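Local atomic coordinates of Serine/threonine/tyrosine-interacting protein (Homo sapiens, PDB entry 2R0B), a protein that lacks phosphatase activity but tethers the kinases ERK1 and ERK2 in the nucleus and binds the F-box of FBXW7, blocking its assembly into the SCF ubiquitin ligase. Residues L62-D66 with S102-F107; A46-K50 with V95-A99; N71-P77 with Q143-Y147; R3-Q7 with G16-S20. All coordinates share one frame; numbering follows the deposited sequence.

Contact 1: L62-D66 with S102-F107; sequences LDIAD and SRSAAF. With SO4 (sulfate ion), chain B.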
loop_
_atom_site.group_PDB
_atom_site.type_symbol
_atom_site.label_atom_id
_atom_site.label_comp_id
_atom_site.label_asym_id
_atom_site.label_seq_id
_atom_site.Cartn_x
_atom_site.Cartn_y
_atom_site.Cartn_z
ATOM N N LEU A 62 0.754 1.637 -9.959
ATOM C CA LEU A 62 -0.678 1.914 -10.070
ATOM C C LEU A 62 -0.891 3.400 -10.277
ATOM O O LEU A 62 -0.577 4.219 -9.404
ATOM C CB LEU A 62 -1.454 1.459 -8.817
ATOM C CG LEU A 62 -1.427 -0.024 -8.440
ATOM C CD1 LEU A 62 -2.174 -0.296 -7.127
ATOM C CD2 LEU A 62 -1.955 -0.929 -9.552
ATOM N N ASP A 63 -1.416 3.727 -11.446
ATOM C CA ASP A 63 -1.753 5.106 -11.791
ATOM C C ASP A 63 -3.097 5.451 -11.134
ATOM O O ASP A 63 -4.180 5.111 -11.644
ATOM C CB ASP A 63 -1.775 5.229 -13.315
ATOM C CG ASP A 63 -2.371 6.531 -13.802
ATOM O OD1 ASP A 63 -2.381 7.515 -13.035
ATOM O OD2 ASP A 63 -2.821 6.585 -14.983
ATOM N N ILE A 64 -3.019 6.117 -9.982
ATOM C CA ILE A 64 -4.210 6.408 -9.160
ATOM C C ILE A 64 -4.137 7.837 -8.639
ATOM O O ILE A 64 -3.098 8.234 -8.106
ATOM C CB ILE A 64 -4.289 5.451 -7.919
ATOM C CG1 ILE A 64 -4.512 3.996 -8.376
ATOM C CG2 ILE A 64 -5.403 5.920 -6.939
ATOM C CD1 ILE A 64 -4.430 2.933 -7.325
ATOM N N ALA A 65 -5.220 8.603 -8.798
ATOM C CA ALA A 65 -5.343 9.933 -8.179
ATOM C C ALA A 65 -5.895 9.858 -6.762
ATOM O O ALA A 65 -6.751 9.007 -6.465
ATOM C CB ALA A 65 -6.236 10.805 -9.020
ATOM N N ASP A 66 -5.418 10.740 -5.885
ATOM C CA ASP A 66 -5.968 10.837 -4.526
ATOM C C ASP A 66 -7.186 11.755 -4.461
ATOM O O ASP A 66 -7.102 12.915 -4.054
ATOM C CB ASP A 66 -4.904 11.270 -3.504
ATOM C CG ASP A 66 -5.434 11.265 -2.077
ATOM O OD1 ASP A 66 -6.360 10.476 -1.795
ATOM O OD2 ASP A 66 -4.927 12.039 -1.234
ATOM N N SER A 102 -3.290 8.389 2.122
ATOM C CA SER A 102 -4.626 8.130 1.600
ATOM C C SER A 102 -4.713 6.951 0.642
ATOM O O SER A 102 -5.331 5.956 0.988
ATOM C CB SER A 102 -5.209 9.372 0.946
ATOM O OG SER A 102 -6.516 9.065 0.476
ATOM N N ARG A 103 -4.143 7.066 -0.554
ATOM C CA ARG A 103 -4.129 5.939 -1.514
ATOM C C ARG A 103 -3.406 4.680 -0.980
ATOM O O ARG A 103 -3.957 3.550 -0.939
ATOM C CB ARG A 103 -3.468 6.382 -2.832
ATOM C CG ARG A 103 -4.211 7.549 -3.564
ATOM C CD ARG A 103 -3.404 8.190 -4.687
ATOM N NE ARG A 103 -2.296 8.991 -4.152
ATOM C CZ ARG A 103 -1.442 9.693 -4.893
ATOM N NH1 ARG A 103 -1.575 9.754 -6.224
ATOM N NH2 ARG A 103 -0.477 10.382 -4.296
ATOM N N SER A 104 -2.153 4.868 -0.588
ATOM C CA SER A 104 -1.340 3.770 -0.100
ATOM C C SER A 104 -1.967 3.113 1.141
ATOM O O SER A 104 -2.069 1.863 1.207
ATOM C CB SER A 104 0.076 4.256 0.169
ATOM O OG SER A 104 0.038 5.387 0.998
ATOM N N ALA A 105 -2.442 3.944 2.069
ATOM C CA ALA A 105 -3.091 3.426 3.270
ATOM C C ALA A 105 -4.319 2.613 2.902
ATOM O O ALA A 105 -4.540 1.548 3.473
ATOM C CB ALA A 105 -3.481 4.547 4.224
ATOM N N ALA A 106 -5.124 3.098 1.949
ATOM C CA ALA A 106 -6.329 2.349 1.578
ATOM C C ALA A 106 -5.997 0.939 1.055
ATOM O O ALA A 106 -6.677 -0.040 1.386
ATOM C CB ALA A 106 -7.176 3.123 0.557
ATOM N N PHE A 107 -4.958 0.823 0.226
ATOM C CA PHE A 107 -4.548 -0.476 -0.283
ATOM C C PHE A 107 -4.064 -1.426 0.833
ATOM O O PHE A 107 -4.337 -2.631 0.779
ATOM C CB PHE A 107 -3.516 -0.317 -1.420
ATOM C CG PHE A 107 -4.158 -0.049 -2.748
ATOM C CD1 PHE A 107 -4.704 -1.101 -3.486
ATOM C CD2 PHE A 107 -4.318 1.265 -3.210
ATOM C CE1 PHE A 107 -5.340 -0.847 -4.704
ATOM C CE2 PHE A 107 -4.966 1.523 -4.411
ATOM C CZ PHE A 107 -5.472 0.462 -5.163
HETATM S S SO4 B . -1.005 8.942 -0.725
HETATM O O1 SO4 B . -1.122 9.635 0.558
HETATM O O2 SO4 B . -2.308 9.058 -1.367
HETATM O O3 SO4 B . -0.039 9.595 -1.604
HETATM O O4 SO4 B . -0.622 7.543 -0.548
#
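R103 and S102 reach from the phosphate-binding P-loop of the tyrosine phosphatase fold to the backbone and acid of 62-66. R103 NH1 donates to I64 O at 2.9 Å, in the plane of both the guanidinium and the carbonyl. E45 takes a salt bridge from the same nitrogen. D66 lays CB over one face of the guanidinium, and its carboxylate turns on to S102. There S102 OG gives its proton to D66 OD1 at 2.7 Å, on the syn side but 32° out of the carboxylate plane. N137 binds both ends of this pair, donating to S102 OG and D66 OD1. The 62-66 segment leaves the edge strand 58-63 for the loop that carries the general acid in active dual-specificity phosphatases.

A second, apolar part lies deeper. I64 CD1 packs 3.3 Å from F107 CE2. L62 CD1 sits over a face of the F107 ring, offset toward its rim, in a CH-pi contact. F76 meets F107 edge-to-face and I40 adds to the packing, so the ring links sheet and helix.

The R103 chain bends at chi3 (-72°), which presents NH1 to I64 O and NE and NH2 to the bound sulfate. The sulfate, probably from the crystallisation liquor, probably marks the site where active relatives hold the substrate phosphate. Backbone N atoms of S102, R103 and S104 at the start of helix 103-116 also grip it. Its O2 accepts from both R103 N and R103 NE, each at 2.8 Å.

Contact 2: A46-K50 with V95-A99; sequences ANFIK and VHGNA. With SO4 (sulfate ion), chain B.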
loop_
_atom_site.group_PDB
_atom_site.type_symbol
_atom_site.label_atom_id
_atom_site.label_comp_id
_atom_site.label_asym_id
_atom_site.label_seq_id
_atom_site.Cartn_x
_atom_site.Cartn_y
_atom_site.Cartn_z
ATOM N N ALA A 46 4.754 11.150 -11.743
ATOM C CA ALA A 46 5.735 10.140 -12.161
ATOM C C ALA A 46 7.179 10.663 -12.356
ATOM O O ALA A 46 8.119 9.874 -12.428
ATOM C CB ALA A 46 5.224 9.352 -13.397
ATOM N N ASN A 47 7.357 11.985 -12.372
ATOM C CA ASN A 47 8.716 12.568 -12.326
ATOM C C ASN A 47 9.465 12.308 -11.018
ATOM O O ASN A 47 10.696 12.218 -11.013
ATOM C CB ASN A 47 8.727 14.084 -12.641
ATOM C CG ASN A 47 7.747 14.909 -11.776
ATOM O OD1 ASN A 47 6.685 14.423 -11.356
ATOM N ND2 ASN A 47 8.091 16.183 -11.547
ATOM N N PHE A 48 8.747 12.218 -9.899
ATOM C CA PHE A 48 9.422 11.990 -8.627
ATOM C C PHE A 48 8.984 10.718 -7.899
ATOM O O PHE A 48 9.631 10.317 -6.935
ATOM C CB PHE A 48 9.349 13.217 -7.702
ATOM C CG PHE A 48 7.966 13.528 -7.181
ATOM C CD1 PHE A 48 7.617 13.212 -5.889
ATOM C CD2 PHE A 48 7.045 14.205 -7.962
ATOM C CE1 PHE A 48 6.382 13.530 -5.366
ATOM C CE2 PHE A 48 5.777 14.530 -7.457
ATOM C CZ PHE A 48 5.434 14.185 -6.149
ATOM N N ILE A 49 7.899 10.090 -8.363
ATOM C CA ILE A 49 7.427 8.839 -7.778
ATOM C C ILE A 49 7.443 7.752 -8.860
ATOM O O ILE A 49 6.589 7.722 -9.757
ATOM C CB ILE A 49 6.028 8.928 -7.160
ATOM C CG1 ILE A 49 5.911 10.074 -6.166
ATOM C CG2 ILE A 49 5.687 7.615 -6.410
ATOM C CD1 ILE A 49 4.500 10.272 -5.682
ATOM N N LYS A 50 8.412 6.860 -8.749
ATOM C CA LYS A 50 8.684 5.888 -9.797
ATOM C C LYS A 50 9.552 4.739 -9.275
ATOM O O LYS A 50 10.166 4.855 -8.213
ATOM C CB LYS A 50 9.398 6.594 -10.955
ATOM C CG LYS A 50 10.872 6.856 -10.682
ATOM C CD LYS A 50 11.530 7.583 -11.836
ATOM C CE LYS A 50 11.586 9.072 -11.605
ATOM N NZ LYS A 50 12.734 9.467 -10.706
ATOM N N VAL A 95 4.409 -0.952 0.391
ATOM C CA VAL A 95 3.384 -0.207 -0.349
ATOM C C VAL A 95 3.611 1.286 -0.089
ATOM O O VAL A 95 3.626 1.722 1.059
ATOM C CB VAL A 95 1.964 -0.549 0.120
ATOM C CG1 VAL A 95 0.939 0.234 -0.738
ATOM C CG2 VAL A 95 1.727 -2.051 0.053
ATOM N N HIS A 96 3.805 2.067 -1.150
ATOM C CA HIS A 96 4.031 3.487 -0.974
ATOM C C HIS A 96 3.204 4.303 -1.951
ATOM O O HIS A 96 2.852 3.825 -3.044
ATOM C CB HIS A 96 5.540 3.846 -1.030
ATOM C CG HIS A 96 6.107 3.924 -2.417
ATOM N ND1 HIS A 96 5.841 4.978 -3.272
ATOM C CD2 HIS A 96 6.923 3.079 -3.097
ATOM C CE1 HIS A 96 6.472 4.775 -4.415
ATOM N NE2 HIS A 96 7.138 3.638 -4.333
ATOM N N GLY A 97 2.868 5.523 -1.529
ATOM C CA GLY A 97 2.207 6.470 -2.396
ATOM C C GLY A 97 3.117 7.680 -2.503
ATOM O O GLY A 97 4.333 7.545 -2.685
ATOM N N ASN A 98 2.530 8.870 -2.392
ATOM C CA ASN A 98 3.301 10.094 -2.263
ATOM C C ASN A 98 3.532 10.351 -0.772
ATOM O O ASN A 98 4.666 10.230 -0.282
ATOM C CB ASN A 98 2.539 11.236 -2.955
ATOM C CG ASN A 98 3.238 12.569 -2.852
ATOM O OD1 ASN A 98 4.077 12.781 -1.976
ATOM N ND2 ASN A 98 2.863 13.508 -3.737
ATOM N N ALA A 99 2.449 10.642 -0.053
ATOM C CA ALA A 99 2.499 10.965 1.368
ATOM C C ALA A 99 2.368 9.736 2.276
ATOM O O ALA A 99 2.727 9.821 3.443
ATOM C CB ALA A 99 1.405 12.022 1.744
HETATM S S SO4 B . -1.005 8.942 -0.725
HETATM O O1 SO4 B . -1.122 9.635 0.558
HETATM O O2 SO4 B . -2.308 9.058 -1.367
HETATM O O3 SO4 B . -0.039 9.595 -1.604
HETATM O O4 SO4 B . -0.622 7.543 -0.548
HETATM O O HOH W 1 9.394 3.713 -5.781
#
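I49 turns both its branches to 95-99. With CG1 beside the backbone N (chi1 -53°) and chi2 extended, I49 CD1 rests 3.5 Å from N98 CB, the side chains crossing at about a right angle. I49 CG2, anti to the N, reaches the edge of the H96 ring, 3.6 Å from H96 CE1. F48 has CG between the backbone N and carbonyl carbon (chi1 68°), which carries its ring over to N98. F48 CZ is 3.6 Å from N98 ND2. The amide nitrogen lies near the ring plane, at its edge. E45 accepts a hydrogen bond from ND2.

No direct hydrogen bond joins the two segments. A water bridges them, giving a proton to K50 O and bonding H96 NE2 at 2.7 Å. The other ring nitrogen, H96 ND1, donates to G97 O at 3.0 Å (171°), on a lone pair. Both ring nitrogens are thus engaged, which fixes the ring's rotation.

H96 and G97 begin the P-loop signature. G97 stands where active relatives have the catalytic cysteine, in keeping with the pseudophosphatase activity. N98 N and A99 N still hold sulfate O3.

The loop 46-50 runs between strands 36-41 and 58-63 and leads to the FBXW7-binding motif F53-Q55. I49 also packs on R41 and Y18, H96 lies against strand 36-41, and N98 touches R103 of helix 103-116.

Contact 3: N71-P77 with Q143-Y147; sequences NIIRFFP and QLQEY. With SO4 (sulfate ion), chain C.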
loop_
_atom_site.group_PDB
_atom_site.type_symbol
_atom_site.label_atom_id
_atom_site.label_comp_id
_atom_site.label_asym_id
_atom_site.label_seq_id
_atom_site.Cartn_x
_atom_site.Cartn_y
_atom_site.Cartn_z
ATOM N N ASN A 71 -11.524 5.493 -8.811
ATOM C CA ASN A 71 -11.809 4.087 -8.559
ATOM C C ASN A 71 -10.542 3.340 -8.168
ATOM O O ASN A 71 -9.621 3.153 -8.995
ATOM C CB ASN A 71 -12.429 3.459 -9.815
ATOM C CG ASN A 71 -12.715 1.959 -9.681
ATOM O OD1 ASN A 71 -12.142 1.246 -8.844
ATOM N ND2 ASN A 71 -13.612 1.469 -10.543
ATOM N N ILE A 72 -10.486 2.904 -6.910
ATOM C CA ILE A 72 -9.408 1.999 -6.466
ATOM C C ILE A 72 -9.895 0.568 -6.215
ATOM O O ILE A 72 -9.095 -0.353 -6.221
ATOM C CB ILE A 72 -8.680 2.500 -5.190
ATOM C CG1 ILE A 72 -9.632 2.566 -3.984
ATOM C CG2 ILE A 72 -7.975 3.830 -5.467
ATOM C CD1 ILE A 72 -8.918 3.018 -2.666
ATOM N N ILE A 73 -11.193 0.372 -5.989
ATOM C CA ILE A 73 -11.716 -0.994 -5.788
ATOM C C ILE A 73 -11.382 -1.933 -6.958
ATOM O O ILE A 73 -11.112 -3.116 -6.748
ATOM C CB ILE A 73 -13.235 -0.986 -5.456
ATOM C CG1 ILE A 73 -13.713 -2.378 -5.043
ATOM C CG2 ILE A 73 -14.044 -0.407 -6.622
ATOM C CD1 ILE A 73 -15.175 -2.415 -4.568
ATOM N N ARG A 74 -11.355 -1.394 -8.185
ATOM C CA ARG A 74 -10.963 -2.203 -9.344
ATOM C C ARG A 74 -9.602 -2.917 -9.184
ATOM O O ARG A 74 -9.368 -3.946 -9.833
ATOM C CB ARG A 74 -10.967 -1.358 -10.627
ATOM C CG ARG A 74 -9.946 -0.215 -10.604
ATOM C CD ARG A 74 -10.075 0.691 -11.791
ATOM N NE ARG A 74 -9.374 1.946 -11.562
ATOM C CZ ARG A 74 -8.674 2.607 -12.483
ATOM N NH1 ARG A 74 -8.554 2.142 -13.719
ATOM N NH2 ARG A 74 -8.075 3.742 -12.159
ATOM N N PHE A 75 -8.723 -2.374 -8.331
ATOM C CA PHE A 75 -7.364 -2.924 -8.181
ATOM C C PHE A 75 -7.169 -3.748 -6.893
ATOM O O PHE A 75 -6.101 -4.388 -6.733
ATOM C CB PHE A 75 -6.279 -1.818 -8.231
ATOM C CG PHE A 75 -6.097 -1.171 -9.593
ATOM C CD1 PHE A 75 -5.811 -1.939 -10.718
ATOM C CD2 PHE A 75 -6.185 0.213 -9.734
ATOM C CE1 PHE A 75 -5.666 -1.324 -11.972
ATOM C CE2 PHE A 75 -6.023 0.834 -10.968
ATOM C CZ PHE A 75 -5.755 0.066 -12.089
ATOM N N PHE A 76 -8.170 -3.792 -6.006
ATOM C CA PHE A 76 -8.018 -4.583 -4.782
ATOM C C PHE A 76 -7.657 -6.068 -5.027
ATOM O O PHE A 76 -6.777 -6.573 -4.370
ATOM C CB PHE A 76 -9.226 -4.432 -3.836
ATOM C CG PHE A 76 -9.367 -3.039 -3.244
ATOM C CD1 PHE A 76 -8.275 -2.181 -3.164
ATOM C CD2 PHE A 76 -10.578 -2.611 -2.731
ATOM C CE1 PHE A 76 -8.413 -0.882 -2.604
ATOM C CE2 PHE A 76 -10.725 -1.328 -2.177
ATOM C CZ PHE A 76 -9.644 -0.475 -2.102
ATOM N N PRO A 77 -8.337 -6.759 -5.984
ATOM C CA PRO A 77 -7.938 -8.149 -6.245
ATOM C C PRO A 77 -6.485 -8.288 -6.691
ATOM O O PRO A 77 -5.806 -9.202 -6.215
ATOM C CB PRO A 77 -8.938 -8.610 -7.338
ATOM C CG PRO A 77 -10.160 -7.718 -7.075
ATOM C CD PRO A 77 -9.523 -6.376 -6.781
ATOM N N GLN A 143 -15.313 2.720 -0.723
ATOM C CA GLN A 143 -14.904 1.623 -1.623
ATOM C C GLN A 143 -14.340 0.428 -0.857
ATOM O O GLN A 143 -14.515 -0.722 -1.281
ATOM C CB GLN A 143 -13.913 2.092 -2.685
ATOM C CG GLN A 143 -14.550 2.972 -3.736
ATOM C CD GLN A 143 -13.555 3.506 -4.720
ATOM O OE1 GLN A 143 -12.822 2.746 -5.385
ATOM N NE2 GLN A 143 -13.533 4.827 -4.850
ATOM N N LEU A 144 -13.693 0.707 0.278
ATOM C CA LEU A 144 -13.229 -0.361 1.170
ATOM C C LEU A 144 -14.402 -1.198 1.701
ATOM O O LEU A 144 -14.373 -2.430 1.675
ATOM C CB LEU A 144 -12.424 0.253 2.310
ATOM C CG LEU A 144 -11.045 0.643 1.774
ATOM C CD1 LEU A 144 -10.363 1.640 2.713
ATOM C CD2 LEU A 144 -10.168 -0.617 1.553
ATOM N N GLN A 145 -15.428 -0.504 2.185
ATOM C CA GLN A 145 -16.674 -1.127 2.639
ATOM C C GLN A 145 -17.402 -1.898 1.531
ATOM O O GLN A 145 -17.949 -2.997 1.754
ATOM C CB GLN A 145 -17.544 -0.032 3.284
ATOM C CG GLN A 145 -16.834 0.621 4.490
ATOM C CD GLN A 145 -17.517 1.896 4.974
ATOM O OE1 GLN A 145 -17.904 2.753 4.177
ATOM N NE2 GLN A 145 -17.665 2.026 6.292
ATOM N N GLU A 146 -17.373 -1.337 0.329
ATOM C CA GLU A 146 -18.030 -1.912 -0.829
ATOM C C GLU A 146 -17.354 -3.239 -1.207
ATOM O O GLU A 146 -18.027 -4.179 -1.593
ATOM C CB GLU A 146 -17.980 -0.900 -1.986
ATOM C CG GLU A 146 -18.578 -1.344 -3.330
ATOM C CD GLU A 146 -18.189 -0.422 -4.470
ATOM O OE1 GLU A 146 -17.549 0.603 -4.237
ATOM O OE2 GLU A 146 -18.505 -0.741 -5.644
ATOM N N TYR A 147 -16.031 -3.298 -1.077
ATOM C CA TYR A 147 -15.251 -4.460 -1.451
ATOM C C TYR A 147 -15.487 -5.555 -0.405
ATOM O O TYR A 147 -15.567 -6.731 -0.746
ATOM C CB TYR A 147 -13.761 -4.078 -1.566
ATOM C CG TYR A 147 -12.845 -5.226 -1.951
ATOM C CD1 TYR A 147 -13.016 -5.912 -3.163
ATOM C CD2 TYR A 147 -11.805 -5.623 -1.100
ATOM C CE1 TYR A 147 -12.173 -6.982 -3.506
ATOM C CE2 TYR A 147 -10.962 -6.689 -1.431
ATOM C CZ TYR A 147 -11.145 -7.357 -2.634
ATOM O OH TYR A 147 -10.312 -8.413 -2.976
HETATM S S SO4 C . -17.636 -0.351 9.326
HETATM O O1 SO4 C . -18.411 -1.527 9.765
HETATM O O2 SO4 C . -17.506 -0.543 7.885
HETATM O O3 SO4 C . -18.363 0.857 9.679
HETATM O O4 SO4 C . -16.357 -0.413 10.016
#
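Q143 OE1 takes two backbone hydrogen bonds from the other segment. I72 N lies 2.8 Å from Q143 OE1, in the carbonyl plane and on a lone pair. I73 N also reaches Q143 OE1, at 2.9 Å and a straighter 164°. Q143 NE2 donates to E70 O, so both ends of the amide are held. Just beside it N71 OD1 accepts from R74 N at 2.8 Å, an Asx motif that steadies the turn into the 3-10 segment 73-75.

The turn leads into helix 76-88, which is thereby tied to helix 138-152. Both belong to the helical layer beside the sheet of the phosphatase fold.

The aromatic contact pairs F76 with Y147. F76 sends its edge toward the face of Y147, planes 60° apart, and its CB sits over the centre of the same ring, 3.7 Å from the centroid. Y147 CG is anti to the backbone N (chi1 180°), which swings the ring toward F76. E114 bonds Y147 OH.

Aliphatic packing flanks the rings. I73 CD1 lies 3.7 Å from Y147 CB and also touches the E146 carboxylate carbon. L144 CD2 approaches F76 CZ at 3.7 Å.

Contact 4: R3-Q7 with G16-S20; sequences RREMQ and GPYSS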
loop_
_atom_site.group_PDB
_atom_site.type_symbol
_atom_site.label_atom_id
_atom_site.label_comp_id
_atom_site.label_asym_id
_atom_site.label_seq_id
_atom_site.Cartn_x
_atom_site.Cartn_y
_atom_site.Cartn_z
ATOM N N ARG A 3 6.554 10.216 9.508
ATOM C CA ARG A 3 5.787 10.585 8.258
ATOM C C ARG A 3 6.606 10.424 6.973
ATOM O O ARG A 3 6.048 10.017 5.942
ATOM C CB ARG A 3 5.187 12.009 8.395
ATOM C CG ARG A 3 5.003 12.823 7.081
ATOM C CD ARG A 3 3.791 12.376 6.265
ATOM N NE ARG A 3 3.657 13.186 5.061
ATOM C CZ ARG A 3 4.356 13.003 3.941
ATOM N NH1 ARG A 3 4.169 13.833 2.909
ATOM N NH2 ARG A 3 5.240 12.001 3.844
ATOM N N ARG A 4 7.914 10.695 7.034
ATOM C CA ARG A 4 8.790 10.534 5.857
ATOM C C ARG A 4 9.564 9.199 5.825
ATOM O O ARG A 4 10.513 9.040 5.057
ATOM C CB ARG A 4 9.725 11.746 5.692
ATOM C CG ARG A 4 8.962 13.075 5.519
ATOM C CD ARG A 4 9.850 14.235 5.054
ATOM N NE ARG A 4 10.167 14.169 3.627
ATOM C CZ ARG A 4 9.370 14.643 2.662
ATOM N NH1 ARG A 4 8.212 15.225 2.961
ATOM N NH2 ARG A 4 9.732 14.531 1.392
ATOM N N GLU A 5 9.136 8.250 6.651
ATOM C CA GLU A 5 9.711 6.909 6.700
ATOM C C GLU A 5 8.625 5.838 6.629
ATOM O O GLU A 5 7.437 6.125 6.829
ATOM C CB GLU A 5 10.572 6.711 7.961
ATOM C CG GLU A 5 9.829 6.821 9.288
ATOM C CD GLU A 5 10.762 6.788 10.508
ATOM O OE1 GLU A 5 11.989 6.878 10.331
ATOM O OE2 GLU A 5 10.258 6.628 11.645
ATOM N N MET A 6 9.048 4.612 6.329
ATOM C CA MET A 6 8.126 3.461 6.249
ATOM C C MET A 6 7.981 2.757 7.607
ATOM O O MET A 6 8.943 2.701 8.399
ATOM C CB MET A 6 8.570 2.464 5.151
ATOM C CG MET A 6 9.827 1.620 5.448
ATOM S SD MET A 6 10.312 0.374 4.201
ATOM C CE MET A 6 11.681 -0.450 5.063
ATOM N N GLN A 7 6.774 2.236 7.867
ATOM C CA GLN A 7 6.511 1.439 9.055
ATOM C C GLN A 7 6.095 0.025 8.682
ATOM O O GLN A 7 5.367 -0.155 7.716
ATOM C CB GLN A 7 5.404 2.076 9.885
ATOM C CG GLN A 7 5.887 3.322 10.631
ATOM C CD GLN A 7 5.752 4.554 9.779
ATOM O OE1 GLN A 7 4.739 4.723 9.117
ATOM N NE2 GLN A 7 6.752 5.428 9.802
ATOM N N GLY A 16 4.602 3.305 3.460
ATOM C CA GLY A 16 5.492 4.469 3.521
ATOM C C GLY A 16 5.118 5.532 2.505
ATOM O O GLY A 16 4.264 5.298 1.668
ATOM N N PRO A 17 5.767 6.706 2.586
ATOM C CA PRO A 17 5.685 7.760 1.589
ATOM C C PRO A 17 6.639 7.405 0.432
ATOM O O PRO A 17 7.394 6.431 0.510
ATOM C CB PRO A 17 6.203 8.991 2.348
ATOM C CG PRO A 17 7.278 8.396 3.263
ATOM C CD PRO A 17 6.710 7.049 3.677
ATOM N N TYR A 18 6.668 8.208 -0.618
ATOM C CA TYR A 18 7.550 7.877 -1.713
ATOM C C TYR A 18 9.040 7.873 -1.293
ATOM O O TYR A 18 9.869 7.153 -1.884
ATOM C CB TYR A 18 7.291 8.807 -2.905
ATOM C CG TYR A 18 7.992 10.137 -2.749
ATOM C CD1 TYR A 18 7.348 11.217 -2.152
ATOM C CD2 TYR A 18 9.313 10.292 -3.161
ATOM C CE1 TYR A 18 7.997 12.458 -1.989
ATOM C CE2 TYR A 18 9.968 11.514 -2.992
ATOM C CZ TYR A 18 9.319 12.574 -2.407
ATOM O OH TYR A 18 9.996 13.762 -2.253
ATOM N N SER A 19 9.375 8.688 -0.285
ATOM C CA SER A 19 10.776 8.847 0.118
ATOM C C SER A 19 11.381 7.530 0.595
ATOM O O SER A 19 12.599 7.375 0.587
ATOM C CB SER A 19 10.936 9.971 1.163
ATOM O OG SER A 19 10.856 9.498 2.496
ATOM N N SER A 20 10.539 6.572 0.973
ATOM C CA SER A 20 11.069 5.283 1.454
ATOM C C SER A 20 11.653 4.369 0.378
ATOM O O SER A 20 12.316 3.380 0.697
ATOM C CB SER A 20 10.035 4.543 2.308
ATOM O OG SER A 20 8.882 4.214 1.585
HETATM O O HOH W 2 11.742 12.989 -0.189
#
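M6 and G16 bring their backbones close, with M6 CA 3.9 Å from G16 CA. The missing side chain of G16 makes this approach possible. Moving away from it, the chains spread, and the CA atoms of R4 and P17 lie farther apart. The turn at 16-20 is braced internally, since P17 O accepts from both S20 N and S20 OG, the latter at 2.9 Å.

P17 touches R3, R4 and E5. Its ring carbons lie along the peptides of 3-7: P17 CG is 3.4 Å from R3 O, and P17 CD is 3.4 Å from E5 O. R3 runs past it in the opposite direction, bent at chi2 (77°), which brings R3 NH2 to 3.5 Å from P17 CB.

The two segments flank the hairpin of strands 7-10 and 13-16, which forms one edge of the sheet in the phosphatase domain. The 3-7 segment enters that hairpin and 16-20 leaves it. R131 holds the entry, donating to R3 O and Q7 OE1, and Y18 pairs with N98 through the backbone.

Near L94 of strand 93-96, M6 CB packs against S20 CB at 3.8 Å. R4 and Y18 run alongside each other, pointing the same way, with guanidinium and ring nearly perpendicular. A water joins their ends: it accepts from R4 NH2 at 3.0 Å, in the guanidinium plane, and lies 2.8 Å from Y18 OH.

Contact 4 comes first along the chain and closes before the others open. Contacts 2, 1 and 3 then open in turn, and their segments alternate, so the fold is interlaced. Centre to centre, contacts 1 and 2 lie about 10 Å apart and share the sulfate of the P-loop, which joins strand 93-96 to helix 103-116. Contact 4 sits about 10 Å from contact 2, centre to centre, where 16-20 pairs with 95-99 through backbone bonds. Contact 3 touches helix 103-116 through F76 and F107, its centre about 11 Å from that of contact 1. The P-loop keeps its anion grip without the cysteine, consistent with a pseudophosphatase that acts by binding partners.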